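PDB 5NGG: Blr6230 protein from Bradyrhizobium diazoefficiens USDA 110, which is the subclass B3 metallo-beta-lactamase BJP-1, which probably opens the beta-lactam ring of antibiotics by hydrolysis at a pair of zinc ions. Local coordinates for residues Thr35-Pro40 with Thr77-Asp82; His101-His106 with Gly134-Asp139; Asp105-Phe110 with Leu145-Val150; Glu112-Thr117 with Lys151-Val156; Pro175-Gly180 with Phe200-Val205. All blocks are in the same frame, centred on the assembly; numbering follows the deposited sequence. Where two conformers were deposited one is given.

Interaction 1: residues Thr35-Pro40 with Thr77-Asp82; sequences TAPFEP and TGMIKD
The carbonyl oxygen Thr35 O receives both outer atoms of Met79, with CE 3.5 Å and SD 3.8 Å away. These are van der Waals contacts, in which a carbonyl rests against a polarisable thioether and its methyl group. Met79 reaches the loop with its side chain stretched: CG stands trans to the backbone N (chi1 175°), the next torsion is also extended, and a bend at chi3 (-78°) then lays CE along the loop. The methyl group comes to lie 4.1 Å from Pro37 CB, with the two side chains slanting across one another. CE is also 4.0 Å from Pro37 N, so it touches the start of the proline ring as well as its flank. Between them, Ala36 turns its CB away from the helix and offers only its backbone, Ala36 O lying 4.3 Å from Met79 SD. The Thr35 hydroxyl looks elsewhere, hydrogen-bonded to Lys32 O. In the fold, this contact ties the loop between helix 23-30 and the edge strand 41-44 to helix 77-86, on the protein surface. Pro40 adds to the join by touching Asn83 and Lys86 of that helix, while Met79 also rests on Thr52. With one flexible thioether supplying the helix side, the contact probably depends on dispersion and shape more than on direction.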
# COMPACT_ATOMS: atom_id res chain seq x y z
N THR A 35 -14.20 5.24 -1.53
CA THR A 35 -14.73 5.06 -2.87
C THR A 35 -14.93 6.38 -3.62
O THR A 35 -15.32 6.35 -4.77
CB THR A 35 -16.05 4.28 -2.86
OG1 THR A 35 -16.99 4.99 -2.05
CG2 THR A 35 -15.88 2.88 -2.35
N ALA A 36 -14.62 7.53 -2.99
CA ALA A 36 -14.89 8.84 -3.60
C ALA A 36 -13.78 9.20 -4.59
O ALA A 36 -12.61 8.85 -4.39
CB ALA A 36 -14.99 9.92 -2.55
N PRO A 37 -14.14 9.95 -5.64
CA PRO A 37 -13.12 10.27 -6.64
C PRO A 37 -12.04 11.27 -6.20
O PRO A 37 -12.29 12.16 -5.38
CB PRO A 37 -13.95 10.87 -7.77
CG PRO A 37 -15.13 11.43 -7.11
CD PRO A 37 -15.46 10.46 -6.03
N PHE A 38 -10.86 11.12 -6.80
CA PHE A 38 -9.79 12.11 -6.69
C PHE A 38 -9.17 12.24 -8.07
O PHE A 38 -9.00 11.25 -8.78
CB PHE A 38 -8.73 11.66 -5.68
CG PHE A 38 -7.79 12.76 -5.28
CD1 PHE A 38 -8.12 13.62 -4.22
CD2 PHE A 38 -6.58 12.96 -5.93
CE1 PHE A 38 -7.25 14.63 -3.85
CE2 PHE A 38 -5.72 13.99 -5.55
CZ PHE A 38 -6.07 14.82 -4.51
N GLU A 39 -8.86 13.47 -8.50
CA GLU A 39 -8.29 13.68 -9.82
C GLU A 39 -6.88 13.08 -9.90
O GLU A 39 -6.02 13.43 -9.08
CB GLU A 39 -8.24 15.18 -10.13
CG GLU A 39 -8.14 15.50 -11.61
CD GLU A 39 -9.43 15.23 -12.36
OE1 GLU A 39 -10.48 15.07 -11.70
OE2 GLU A 39 -9.38 15.16 -13.61
N PRO A 40 -6.62 12.22 -10.91
CA PRO A 40 -5.28 11.64 -11.01
C PRO A 40 -4.24 12.66 -11.45
O PRO A 40 -4.58 13.67 -12.07
CB PRO A 40 -5.48 10.54 -12.05
CG PRO A 40 -6.58 11.04 -12.91
CD PRO A 40 -7.52 11.70 -11.95
N THR A 77 -12.92 -0.92 -8.99
CA THR A 77 -11.97 -1.25 -10.06
C THR A 77 -12.22 -0.43 -11.32
O THR A 77 -11.26 0.02 -11.95
CB THR A 77 -11.97 -2.76 -10.34
OG1 THR A 77 -11.72 -3.43 -9.11
CG2 THR A 77 -10.89 -3.17 -11.33
N GLY A 78 -13.49 -0.22 -11.67
CA GLY A 78 -13.81 0.60 -12.82
C GLY A 78 -13.31 2.02 -12.71
O GLY A 78 -12.84 2.58 -13.68
N MET A 79 -13.44 2.61 -11.52
CA MET A 79 -12.92 3.94 -11.24
C MET A 79 -11.40 4.01 -11.44
O MET A 79 -10.88 4.94 -12.03
CB MET A 79 -13.27 4.40 -9.83
CG MET A 79 -12.64 5.71 -9.46
SD MET A 79 -13.08 6.27 -7.81
CE MET A 79 -14.72 6.91 -8.13
N ILE A 80 -10.67 3.03 -10.91
CA ILE A 80 -9.23 3.00 -11.08
C ILE A 80 -8.88 2.91 -12.57
O ILE A 80 -8.01 3.65 -13.04
CB ILE A 80 -8.60 1.84 -10.28
CG1 ILE A 80 -8.90 1.92 -8.77
CG2 ILE A 80 -7.10 1.78 -10.52
CD1 ILE A 80 -8.63 3.24 -8.08
N LYS A 81 -9.54 2.03 -13.30
CA LYS A 81 -9.27 1.88 -14.72
C LYS A 81 -9.55 3.20 -15.45
O LYS A 81 -8.80 3.60 -16.37
CB LYS A 81 -10.07 0.69 -15.30
CG LYS A 81 -9.56 -0.67 -14.84
CD LYS A 81 -10.06 -1.85 -15.66
CE LYS A 81 -11.49 -2.18 -15.36
NZ LYS A 81 -11.91 -3.43 -16.06
N ASP A 82 -10.63 3.88 -15.04
CA ASP A 82 -10.97 5.18 -15.60
C ASP A 82 -9.88 6.23 -15.34
O ASP A 82 -9.52 6.99 -16.26
CB ASP A 82 -12.34 5.66 -15.08
CG ASP A 82 -13.52 4.95 -15.74
OD1 ASP A 82 -13.34 4.25 -16.76
OD2 ASP A 82 -14.64 5.10 -15.22

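Interaction 2: residues His101-His106 with Gly134-Asp139; sequences HAHLDH and GYYPGD. With ZN (zinc ion), chain D; ZN (zinc ion), chain C.
His103 turns its ND1 edge to a zinc ion and one face to the ring of Tyr136. Its CB lies 3.5 Å from that zinc ion without bonding it. CG, trans to the carbonyl carbon (chi1 -69°), is 3.9 Å from Tyr136 CE2. ND1 binds the metal at 2.1 Å; the same zinc ion is bound by His101 NE2 and by His177. On the far flank, CD2 sits 3.4 Å from Tyr136 CE2, and NE2 comes still nearer to that atom, at 3.3 Å. NE2 and CE1 both lie 3.5 Å from Tyr136 OH, but the angle at NE2 is too poor for a hydrogen bond; Tyr136 OH is hydrogen-bonded to Asn208 OD1. The result is an offset stack with the ring planes 18° apart, while Pro137 CD stands at the imidazole edge. Beside the rings, a bridging water donates to Ala102 O at 2.6 Å and to Tyr135 O. Residues His101-His106 form the HxHxDH zinc motif of the metallo-beta-lactamase fold, with His103 the N-cap of its short helix. Metal at ND1 and a phenol ring against one face together restrict rotation of the imidazole, and the electron-rich phenol probably suits a ring polarised by zinc.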
# COMPACT_ATOMS: atom_id res chain seq x y z
N HIS A 101 0.22 -4.77 0.63
CA HIS A 101 -0.27 -5.78 1.59
C HIS A 101 -1.66 -6.25 1.20
O HIS A 101 -2.43 -5.56 0.54
CB HIS A 101 -0.22 -5.27 3.03
CG HIS A 101 -1.30 -4.30 3.37
ND1 HIS A 101 -1.15 -2.93 3.32
CD2 HIS A 101 -2.55 -4.51 3.84
CE1 HIS A 101 -2.27 -2.34 3.70
NE2 HIS A 101 -3.15 -3.28 4.00
N ALA A 102 -1.98 -7.45 1.66
CA ALA A 102 -3.11 -8.21 1.12
C ALA A 102 -4.40 -8.04 1.93
O ALA A 102 -4.90 -9.00 2.51
CB ALA A 102 -2.71 -9.67 1.04
N HIS A 103 -4.95 -6.83 1.95
CA HIS A 103 -6.29 -6.54 2.46
C HIS A 103 -7.16 -6.03 1.33
O HIS A 103 -6.64 -5.44 0.37
CB HIS A 103 -6.25 -5.48 3.57
CG HIS A 103 -5.62 -5.93 4.83
ND1 HIS A 103 -5.12 -5.03 5.74
CD2 HIS A 103 -5.44 -7.16 5.36
CE1 HIS A 103 -4.66 -5.69 6.78
NE2 HIS A 103 -4.84 -6.99 6.58
N LEU A 104 -8.46 -6.27 1.44
CA LEU A 104 -9.40 -6.01 0.34
C LEU A 104 -9.41 -4.58 -0.19
O LEU A 104 -9.75 -4.38 -1.33
CB LEU A 104 -10.83 -6.41 0.71
CG LEU A 104 -11.68 -5.45 1.52
CD1 LEU A 104 -13.16 -5.86 1.45
CD2 LEU A 104 -11.21 -5.37 2.95
N ASP A 105 -9.06 -3.60 0.65
CA ASP A 105 -9.02 -2.22 0.20
C ASP A 105 -7.83 -1.91 -0.71
O ASP A 105 -7.79 -0.82 -1.30
CB ASP A 105 -9.12 -1.23 1.38
CG ASP A 105 -8.10 -1.42 2.49
OD1 ASP A 105 -7.78 -2.59 2.85
OD2 ASP A 105 -7.65 -0.35 3.00
N HIS A 106 -6.91 -2.87 -0.84
CA HIS A 106 -5.76 -2.74 -1.75
C HIS A 106 -5.71 -3.82 -2.83
O HIS A 106 -4.99 -3.67 -3.80
CB HIS A 106 -4.46 -2.72 -0.96
CG HIS A 106 -4.51 -1.73 0.17
ND1 HIS A 106 -4.57 -0.37 -0.04
CD2 HIS A 106 -4.69 -1.91 1.50
CE1 HIS A 106 -4.75 0.24 1.11
NE2 HIS A 106 -4.81 -0.67 2.08
N GLY A 134 -8.26 -15.02 -0.70
CA GLY A 134 -9.23 -13.92 -0.70
C GLY A 134 -9.90 -13.67 0.64
O GLY A 134 -11.09 -13.34 0.67
N TYR A 135 -9.15 -13.79 1.74
CA TYR A 135 -9.71 -13.69 3.09
C TYR A 135 -8.81 -12.83 3.99
O TYR A 135 -7.63 -12.62 3.70
CB TYR A 135 -9.92 -15.10 3.73
CG TYR A 135 -8.61 -15.85 3.95
CD1 TYR A 135 -7.81 -15.60 5.07
CD2 TYR A 135 -8.15 -16.78 3.04
CE1 TYR A 135 -6.61 -16.27 5.27
CE2 TYR A 135 -6.95 -17.46 3.23
CZ TYR A 135 -6.18 -17.20 4.33
OH TYR A 135 -4.98 -17.88 4.51
N TYR A 136 -9.39 -12.37 5.10
CA TYR A 136 -8.69 -11.59 6.12
C TYR A 136 -8.08 -12.54 7.16
O TYR A 136 -8.80 -13.36 7.72
CB TYR A 136 -9.67 -10.60 6.80
CG TYR A 136 -8.93 -9.51 7.55
CD1 TYR A 136 -8.40 -9.73 8.83
CD2 TYR A 136 -8.68 -8.28 6.96
CE1 TYR A 136 -7.67 -8.76 9.48
CE2 TYR A 136 -7.95 -7.30 7.62
CZ TYR A 136 -7.44 -7.54 8.88
OH TYR A 136 -6.71 -6.55 9.48
N PRO A 137 -6.77 -12.40 7.44
CA PRO A 137 -6.10 -13.32 8.38
C PRO A 137 -6.71 -13.24 9.77
O PRO A 137 -6.97 -12.14 10.27
CB PRO A 137 -4.66 -12.82 8.39
CG PRO A 137 -4.76 -11.37 8.03
CD PRO A 137 -5.88 -11.29 7.03
N GLY A 138 -6.94 -14.40 10.40
CA GLY A 138 -7.57 -14.45 11.72
C GLY A 138 -9.05 -14.10 11.75
O GLY A 138 -9.64 -14.06 12.83
N ASP A 139 -9.66 -13.85 10.59
CA ASP A 139 -11.10 -13.57 10.50
C ASP A 139 -11.58 -14.08 9.14
O ASP A 139 -12.25 -13.38 8.37
CB ASP A 139 -11.36 -12.06 10.68
CG ASP A 139 -12.83 -11.73 10.93
OD1 ASP A 139 -13.62 -12.65 11.21
OD2 ASP A 139 -13.16 -10.52 10.86
ZN ZN D . -4.63 -3.04 5.42
ZN ZN C . -5.71 -0.22 3.86
O HOH W 1 -6.99 -9.96 3.80
O HOH W 2 -6.04 -1.97 4.90

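Interaction 3: residues Asp105-Phe110 with Leu145-Val150; sequences DHTGGF and LAFPAV. With ZN (zinc ion), chain C.
Thr107 sets its hydroxyl over the centre of the Phe147 ring, with OG1 3.2 Å from Phe147 CG. OG1 stands between the backbone N and the carbonyl carbon (chi1 62°), which brings it over that face. Its CB follows as a CH-pi contact, 4.0 Å from the ring centroid and 18° off the normal, the two side chains crossing nearly at a right angle. OG1 also makes a weak hydrogen bond to His103 O. Further along, Phe110 CB packs on Val150 CG1 at 3.9 Å, and that methyl lies at the edge of the Phe110 ring. One water donates to Thr107 O and to Pro148 O, each at 2.8 Å, stitching the backbones together. This is where the chain leaves the zinc-binding HxHxDH motif: a type I turn from Thr107 to Phe110, closed by Phe110 N to Thr107 O, leads into helix 110-117. Leu131 of helix 128-133 touches both Thr107 and Phe110, and Leu104 packs against Phe147. Farther back, Thr71 OG1 is hydrogen-bonded to His106 O and Gly109 N.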
# COMPACT_ATOMS: atom_id res chain seq x y z
N ASP A 105 -9.06 -3.60 0.65
CA ASP A 105 -9.02 -2.22 0.20
C ASP A 105 -7.83 -1.91 -0.71
O ASP A 105 -7.79 -0.82 -1.30
CB ASP A 105 -9.12 -1.23 1.38
CG ASP A 105 -8.10 -1.42 2.49
OD1 ASP A 105 -7.78 -2.59 2.85
OD2 ASP A 105 -7.65 -0.35 3.00
N HIS A 106 -6.91 -2.87 -0.84
CA HIS A 106 -5.76 -2.74 -1.75
C HIS A 106 -5.71 -3.82 -2.83
O HIS A 106 -4.99 -3.67 -3.80
CB HIS A 106 -4.46 -2.72 -0.96
CG HIS A 106 -4.51 -1.73 0.17
ND1 HIS A 106 -4.57 -0.37 -0.04
CD2 HIS A 106 -4.69 -1.91 1.50
CE1 HIS A 106 -4.75 0.24 1.11
NE2 HIS A 106 -4.81 -0.67 2.08
N THR A 107 -6.47 -4.90 -2.65
CA THR A 107 -6.40 -6.07 -3.56
C THR A 107 -7.66 -6.29 -4.36
O THR A 107 -7.73 -7.24 -5.15
CB THR A 107 -6.19 -7.34 -2.74
OG1 THR A 107 -7.34 -7.48 -1.90
CG2 THR A 107 -4.95 -7.32 -1.88
N GLY A 108 -8.66 -5.43 -4.17
CA GLY A 108 -9.99 -5.66 -4.70
C GLY A 108 -10.08 -5.77 -6.21
O GLY A 108 -11.03 -6.37 -6.71
N GLY A 109 -9.13 -5.18 -6.92
CA GLY A 109 -9.11 -5.22 -8.38
C GLY A 109 -8.08 -6.15 -8.99
O GLY A 109 -7.97 -6.19 -10.23
N PHE A 110 -7.31 -6.88 -8.16
CA PHE A 110 -6.23 -7.68 -8.72
C PHE A 110 -6.70 -8.78 -9.68
O PHE A 110 -6.15 -8.93 -10.77
CB PHE A 110 -5.39 -8.34 -7.62
CG PHE A 110 -4.46 -7.40 -6.87
CD1 PHE A 110 -4.16 -6.12 -7.28
CD2 PHE A 110 -3.82 -7.86 -5.73
CE1 PHE A 110 -3.27 -5.32 -6.56
CE2 PHE A 110 -2.93 -7.08 -5.03
CZ PHE A 110 -2.64 -5.81 -5.45
N LEU A 145 -14.89 -8.77 4.49
CA LEU A 145 -13.46 -8.51 4.29
C LEU A 145 -12.85 -9.40 3.21
O LEU A 145 -11.64 -9.36 2.95
CB LEU A 145 -12.73 -8.66 5.62
CG LEU A 145 -13.20 -7.75 6.77
CD1 LEU A 145 -12.46 -8.10 8.04
CD2 LEU A 145 -12.99 -6.27 6.42
N ALA A 146 -13.68 -10.19 2.54
CA ALA A 146 -13.22 -11.03 1.45
C ALA A 146 -12.99 -10.23 0.17
O ALA A 146 -13.50 -9.12 -0.00
CB ALA A 146 -14.23 -12.14 1.21
N PHE A 147 -12.22 -10.81 -0.72
CA PHE A 147 -11.97 -10.21 -2.05
C PHE A 147 -11.74 -11.31 -3.07
O PHE A 147 -11.48 -12.44 -2.69
CB PHE A 147 -10.78 -9.24 -1.99
CG PHE A 147 -9.50 -9.85 -1.54
CD1 PHE A 147 -8.59 -10.42 -2.44
CD2 PHE A 147 -9.15 -9.83 -0.19
CE1 PHE A 147 -7.40 -10.96 -2.01
CE2 PHE A 147 -7.95 -10.35 0.25
CZ PHE A 147 -7.07 -10.92 -0.66
N PRO A 148 -11.79 -10.98 -4.36
CA PRO A 148 -11.61 -12.05 -5.37
C PRO A 148 -10.19 -12.61 -5.34
O PRO A 148 -9.22 -11.88 -5.47
CB PRO A 148 -11.94 -11.36 -6.69
CG PRO A 148 -12.82 -10.21 -6.31
CD PRO A 148 -12.25 -9.73 -5.00
N ALA A 149 -10.09 -13.92 -5.14
CA ALA A 149 -8.79 -14.58 -4.96
C ALA A 149 -7.96 -14.46 -6.23
O ALA A 149 -8.47 -14.50 -7.35
CB ALA A 149 -8.99 -16.05 -4.57
N VAL A 150 -6.65 -14.33 -6.03
CA VAL A 150 -5.73 -14.11 -7.14
C VAL A 150 -4.44 -14.87 -6.90
O VAL A 150 -3.93 -14.89 -5.75
CB VAL A 150 -5.50 -12.57 -7.32
CG1 VAL A 150 -4.90 -11.92 -6.08
CG2 VAL A 150 -4.73 -12.25 -8.58
ZN ZN C . -5.71 -0.22 3.86
O HOH W 2 -6.04 -1.97 4.90
O HOH W 3 -8.90 -9.34 -6.62

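Interaction 4: residues Glu112-Thr117 with Lys151-Val156; sequences EIKKET and KVDRAV
Lys114 carries the bonds from helix 110-117 to Lys151 and Asp153, while its neighbours in the helix look to other partners. Glu112, near the start of the helix, forms a salt bridge through OE2 with Lys81 NZ, and Glu116, one turn further on, pairs with the same lysine through OE1. Lys114, in the one of its two conformers described here, stretches fully, with CG trans to the backbone N (chi1 -179°) and every later torsion extended, so that the chain spans the gap and its ammonium group reaches the loop. NZ donates to Lys151 O at 2.7 Å from above the carbonyl plane, 44° out of it. The same nitrogen makes a salt bridge with Asp153 OD2, also 2.7 Å away, on the syn side of the carboxylate and 31° out of its plane. The helix leads to strand 120-124, and the loop to the edge strand 154-156 that runs parallel beside it, so the lysine ties the helix to the sheet margin in one half of the alpha-beta/beta-alpha sandwich of metallo-beta-lactamases. Asp153 OD2 has a second donor in Leu121 N, which fixes the carboxylate against strand 120-124. At the helix end, Thr117 OG1 donates to Ile113 O at 2.7 Å, approaching the face of that carbonyl opposite the one used by Thr117 N.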
# COMPACT_ATOMS: atom_id res chain seq x y z
N GLU A 112 -9.38 -9.07 -11.42
CA GLU A 112 -9.95 -8.50 -12.62
C GLU A 112 -8.88 -7.96 -13.55
O GLU A 112 -8.87 -8.24 -14.76
CB GLU A 112 -10.93 -7.39 -12.26
CG GLU A 112 -11.52 -6.68 -13.46
CD GLU A 112 -12.67 -5.78 -13.13
OE1 GLU A 112 -13.37 -6.01 -12.12
OE2 GLU A 112 -12.93 -4.85 -13.92
N ILE A 113 -7.98 -7.15 -13.00
CA ILE A 113 -6.96 -6.54 -13.84
C ILE A 113 -5.98 -7.60 -14.37
O ILE A 113 -5.57 -7.53 -15.53
CB ILE A 113 -6.28 -5.34 -13.14
CG1 ILE A 113 -7.29 -4.19 -13.06
CG2 ILE A 113 -5.03 -4.88 -13.91
CD1 ILE A 113 -6.92 -3.05 -12.14
N LYS A 114 -5.60 -8.58 -13.54
CA LYS A 114 -4.72 -9.64 -14.00
C LYS A 114 -5.33 -10.41 -15.19
O LYS A 114 -4.64 -10.70 -16.17
CB LYS A 114 -4.39 -10.57 -12.85
CG LYS A 114 -3.45 -11.69 -13.22
CD LYS A 114 -2.88 -12.36 -11.99
CE LYS A 114 -1.90 -13.42 -12.41
NZ LYS A 114 -1.59 -14.36 -11.31
N LYS A 115 -6.61 -10.73 -15.08
CA LYS A 115 -7.27 -11.46 -16.16
C LYS A 115 -7.36 -10.62 -17.44
O LYS A 115 -7.11 -11.13 -18.55
CB LYS A 115 -8.65 -11.92 -15.74
CG LYS A 115 -9.29 -12.85 -16.76
CD LYS A 115 -10.44 -13.65 -16.18
CE LYS A 115 -11.12 -14.46 -17.27
N GLU A 116 -7.69 -9.34 -17.29
CA GLU A 116 -7.89 -8.45 -18.44
C GLU A 116 -6.59 -8.22 -19.19
O GLU A 116 -6.59 -8.10 -20.42
CB GLU A 116 -8.47 -7.10 -17.98
CG GLU A 116 -8.69 -6.05 -19.06
CD GLU A 116 -9.35 -4.80 -18.54
OE1 GLU A 116 -10.10 -4.87 -17.53
OE2 GLU A 116 -9.13 -3.73 -19.14
N THR A 117 -5.48 -8.13 -18.46
CA THR A 117 -4.20 -7.69 -19.02
C THR A 117 -3.16 -8.78 -19.26
O THR A 117 -2.24 -8.56 -20.04
CB THR A 117 -3.52 -6.65 -18.11
OG1 THR A 117 -3.18 -7.24 -16.84
CG2 THR A 117 -4.41 -5.43 -17.91
N LYS A 151 -3.89 -15.45 -7.96
CA LYS A 151 -2.63 -16.19 -7.87
C LYS A 151 -1.43 -15.25 -7.89
O LYS A 151 -1.40 -14.27 -8.64
CB LYS A 151 -2.54 -17.22 -8.99
CG LYS A 151 -3.62 -18.27 -8.85
CD LYS A 151 -3.45 -19.42 -9.83
CE LYS A 151 -4.27 -20.61 -9.38
NZ LYS A 151 -3.62 -21.38 -8.29
N VAL A 152 -0.45 -15.58 -7.05
CA VAL A 152 0.78 -14.81 -6.98
C VAL A 152 1.79 -15.46 -7.92
O VAL A 152 2.09 -16.66 -7.80
CB VAL A 152 1.31 -14.77 -5.53
CG1 VAL A 152 2.69 -14.11 -5.47
CG2 VAL A 152 0.32 -14.05 -4.62
N ASP A 153 2.32 -14.68 -8.85
CA ASP A 153 3.31 -15.18 -9.81
C ASP A 153 4.74 -15.16 -9.28
O ASP A 153 5.56 -15.99 -9.68
CB ASP A 153 3.20 -14.41 -11.11
CG ASP A 153 1.84 -14.56 -11.73
OD1 ASP A 153 1.58 -15.64 -12.29
OD2 ASP A 153 1.02 -13.63 -11.64
N ARG A 154 5.05 -14.20 -8.41
CA ARG A 154 6.36 -14.12 -7.79
C ARG A 154 6.18 -13.67 -6.34
O ARG A 154 5.61 -12.60 -6.09
CB ARG A 154 7.27 -13.14 -8.52
CG ARG A 154 8.66 -13.09 -7.92
CD ARG A 154 9.56 -12.21 -8.74
NE ARG A 154 10.82 -11.97 -8.05
CZ ARG A 154 11.72 -11.07 -8.42
NH1 ARG A 154 11.53 -10.32 -9.50
NH2 ARG A 154 12.83 -10.94 -7.70
N ALA A 155 6.68 -14.49 -5.41
CA ALA A 155 6.64 -14.22 -3.99
C ALA A 155 7.99 -13.64 -3.59
O ALA A 155 9.02 -14.26 -3.86
CB ALA A 155 6.34 -15.51 -3.22
N VAL A 156 8.01 -12.47 -2.98
CA VAL A 156 9.26 -11.78 -2.65
C VAL A 156 9.57 -11.76 -1.16
O VAL A 156 8.67 -11.84 -0.34
CB VAL A 156 9.33 -10.34 -3.22
CG1 VAL A 156 9.32 -10.37 -4.74
CG2 VAL A 156 8.24 -9.46 -2.65

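Interaction 5: residues Pro175-Gly180 with Phe200-Val205; sequences PGHSPG and FCSGTV. With ZN (zinc ion), chain D; ACT (acetate ion), chain F.
With CG trans to the backbone N (chi1 -179°) and the ring plane roughly perpendicular to the CA-CB-CG plane (chi2 84°), His177 presents its ND1 edge to Thr204 and one face to Ser202. ND1 donates to Thr204 O at 2.8 Å along an almost straight line, 173° at the hydrogen, and the acceptor lies in the imidazole plane. Thr204 O also takes a bond from Tyr223. Over the ring centre stands Ser202 OG, and Ser202 CB makes a CH-pi contact 3.9 Å from the centroid. The serine oxygen accepts from Thr204 N in an ST turn, which ties the two hydroxyl residues together. Both then donate to a single acetate oxygen: Ser202 OG and Thr204 OG1 are each 2.7 Å from ACT O. A water spans the backbones, accepting from His177 N and donating to Ser202 O. Neighbouring Cys201 is fixed by a disulfide to Cys181. The acetate, probably from the crystallisation liquor, lies in the active site and may mark where a carboxylate is received. As ND1 carries the hydrogen, the NE2 lone pair is left for the zinc ion, 2.1 Å away, and the Thr204 carbonyl and the metal together fix the ring's rotation.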
# COMPACT_ATOMS: atom_id res chain seq x y z
N PRO A 175 6.64 -6.38 7.92
CA PRO A 175 5.43 -7.02 8.43
C PRO A 175 4.85 -6.33 9.66
O PRO A 175 5.49 -5.51 10.31
CB PRO A 175 5.90 -8.43 8.78
CG PRO A 175 7.34 -8.25 9.15
CD PRO A 175 7.83 -7.24 8.13
N GLY A 176 3.62 -6.71 9.97
CA GLY A 176 2.88 -6.23 11.15
C GLY A 176 1.45 -6.00 10.75
O GLY A 176 0.55 -6.75 11.13
N HIS A 177 1.23 -4.99 9.91
CA HIS A 177 -0.12 -4.70 9.47
C HIS A 177 -0.70 -5.93 8.69
O HIS A 177 -1.90 -6.20 8.76
CB HIS A 177 -0.14 -3.41 8.64
CG HIS A 177 -1.49 -3.02 8.15
ND1 HIS A 177 -2.40 -2.31 8.90
CD2 HIS A 177 -2.10 -3.30 6.98
CE1 HIS A 177 -3.51 -2.14 8.18
NE2 HIS A 177 -3.36 -2.75 7.03
N SER A 178 0.16 -6.63 7.95
CA SER A 178 -0.13 -7.97 7.45
C SER A 178 1.16 -8.77 7.56
O SER A 178 2.24 -8.19 7.67
CB SER A 178 -0.62 -7.93 6.00
OG SER A 178 0.46 -7.69 5.09
N PRO A 179 1.06 -10.10 7.50
CA PRO A 179 2.29 -10.89 7.67
C PRO A 179 3.31 -10.71 6.54
O PRO A 179 4.52 -10.85 6.79
CB PRO A 179 1.79 -12.34 7.80
CG PRO A 179 0.44 -12.32 7.18
CD PRO A 179 -0.13 -10.97 7.47
N GLY A 180 2.82 -10.44 5.34
CA GLY A 180 3.66 -10.28 4.16
C GLY A 180 3.76 -8.85 3.65
O GLY A 180 4.19 -8.65 2.51
N PHE A 200 5.55 2.75 1.27
CA PHE A 200 5.46 2.11 2.58
C PHE A 200 4.17 1.30 2.62
O PHE A 200 3.14 1.72 2.11
CB PHE A 200 5.49 3.20 3.66
CG PHE A 200 5.38 2.66 5.06
CD1 PHE A 200 6.35 1.82 5.56
CD2 PHE A 200 4.29 3.00 5.88
CE1 PHE A 200 6.26 1.31 6.85
CE2 PHE A 200 4.18 2.47 7.16
CZ PHE A 200 5.17 1.63 7.65
N CYS A 201 4.22 0.12 3.23
CA CYS A 201 3.10 -0.80 3.11
C CYS A 201 1.93 -0.57 4.01
O CYS A 201 0.88 -1.16 3.73
CB CYS A 201 3.59 -2.25 3.27
SG CYS A 201 3.95 -2.75 4.94
N SER A 202 2.11 0.20 5.08
CA SER A 202 1.16 0.45 6.21
C SER A 202 1.73 -0.10 7.49
O SER A 202 2.18 -1.25 7.51
CB SER A 202 -0.24 -0.16 6.10
OG SER A 202 -0.91 0.11 7.33
N GLY A 203 1.61 0.68 8.57
CA GLY A 203 1.95 0.23 9.91
C GLY A 203 0.88 0.51 10.96
O GLY A 203 1.19 0.58 12.15
N THR A 204 -0.37 0.66 10.53
CA THR A 204 -1.47 0.92 11.44
C THR A 204 -1.94 -0.39 12.11
O THR A 204 -1.78 -1.47 11.52
CB THR A 204 -2.67 1.54 10.72
OG1 THR A 204 -3.13 0.61 9.76
CG2 THR A 204 -2.32 2.88 10.06
N VAL A 205 -2.51 -0.29 13.30
CA VAL A 205 -3.13 -1.44 13.95
C VAL A 205 -4.45 -1.83 13.27
O VAL A 205 -4.70 -3.01 13.00
CB VAL A 205 -3.31 -1.20 15.45
CG1 VAL A 205 -4.09 -2.33 16.09
CG2 VAL A 205 -1.94 -1.07 16.12
ZN ZN D . -4.63 -3.04 5.42
C ACT F . -4.32 0.56 6.38
O ACT F . -3.42 1.00 7.11
OXT ACT F . -4.05 0.05 5.26
CH3 ACT F . -5.73 0.68 6.88
O HOH W 4 3.41 -3.33 8.93
O HOH W 2 -6.04 -1.97 4.90

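Interactions 2, 3 and 5 lie at the dinuclear zinc site, interaction 3 just behind its ligands; one water bridges the two ions. Interactions 2 and 3 overlap in Asp105 and His106, their centres 7 Å apart, and Phe147 N probably bonds to Gly134 O. In interaction 5, His177 completes the protein ligands of the zinc ion held by His101 and His103, and Cys201 O is 2.7 Å from His101 ND1. The acetate also reaches the zinc ion held by Asp105 and His106, with ACT OXT 2.2 Å from that ZN; His242 is a further ligand there. Interactions 1 and 4 lie at the surface, joined by salt bridges from Lys81 to Glu112 and Glu116. Val150 CG2 touches Lys114 CD, linking interactions 3 and 4.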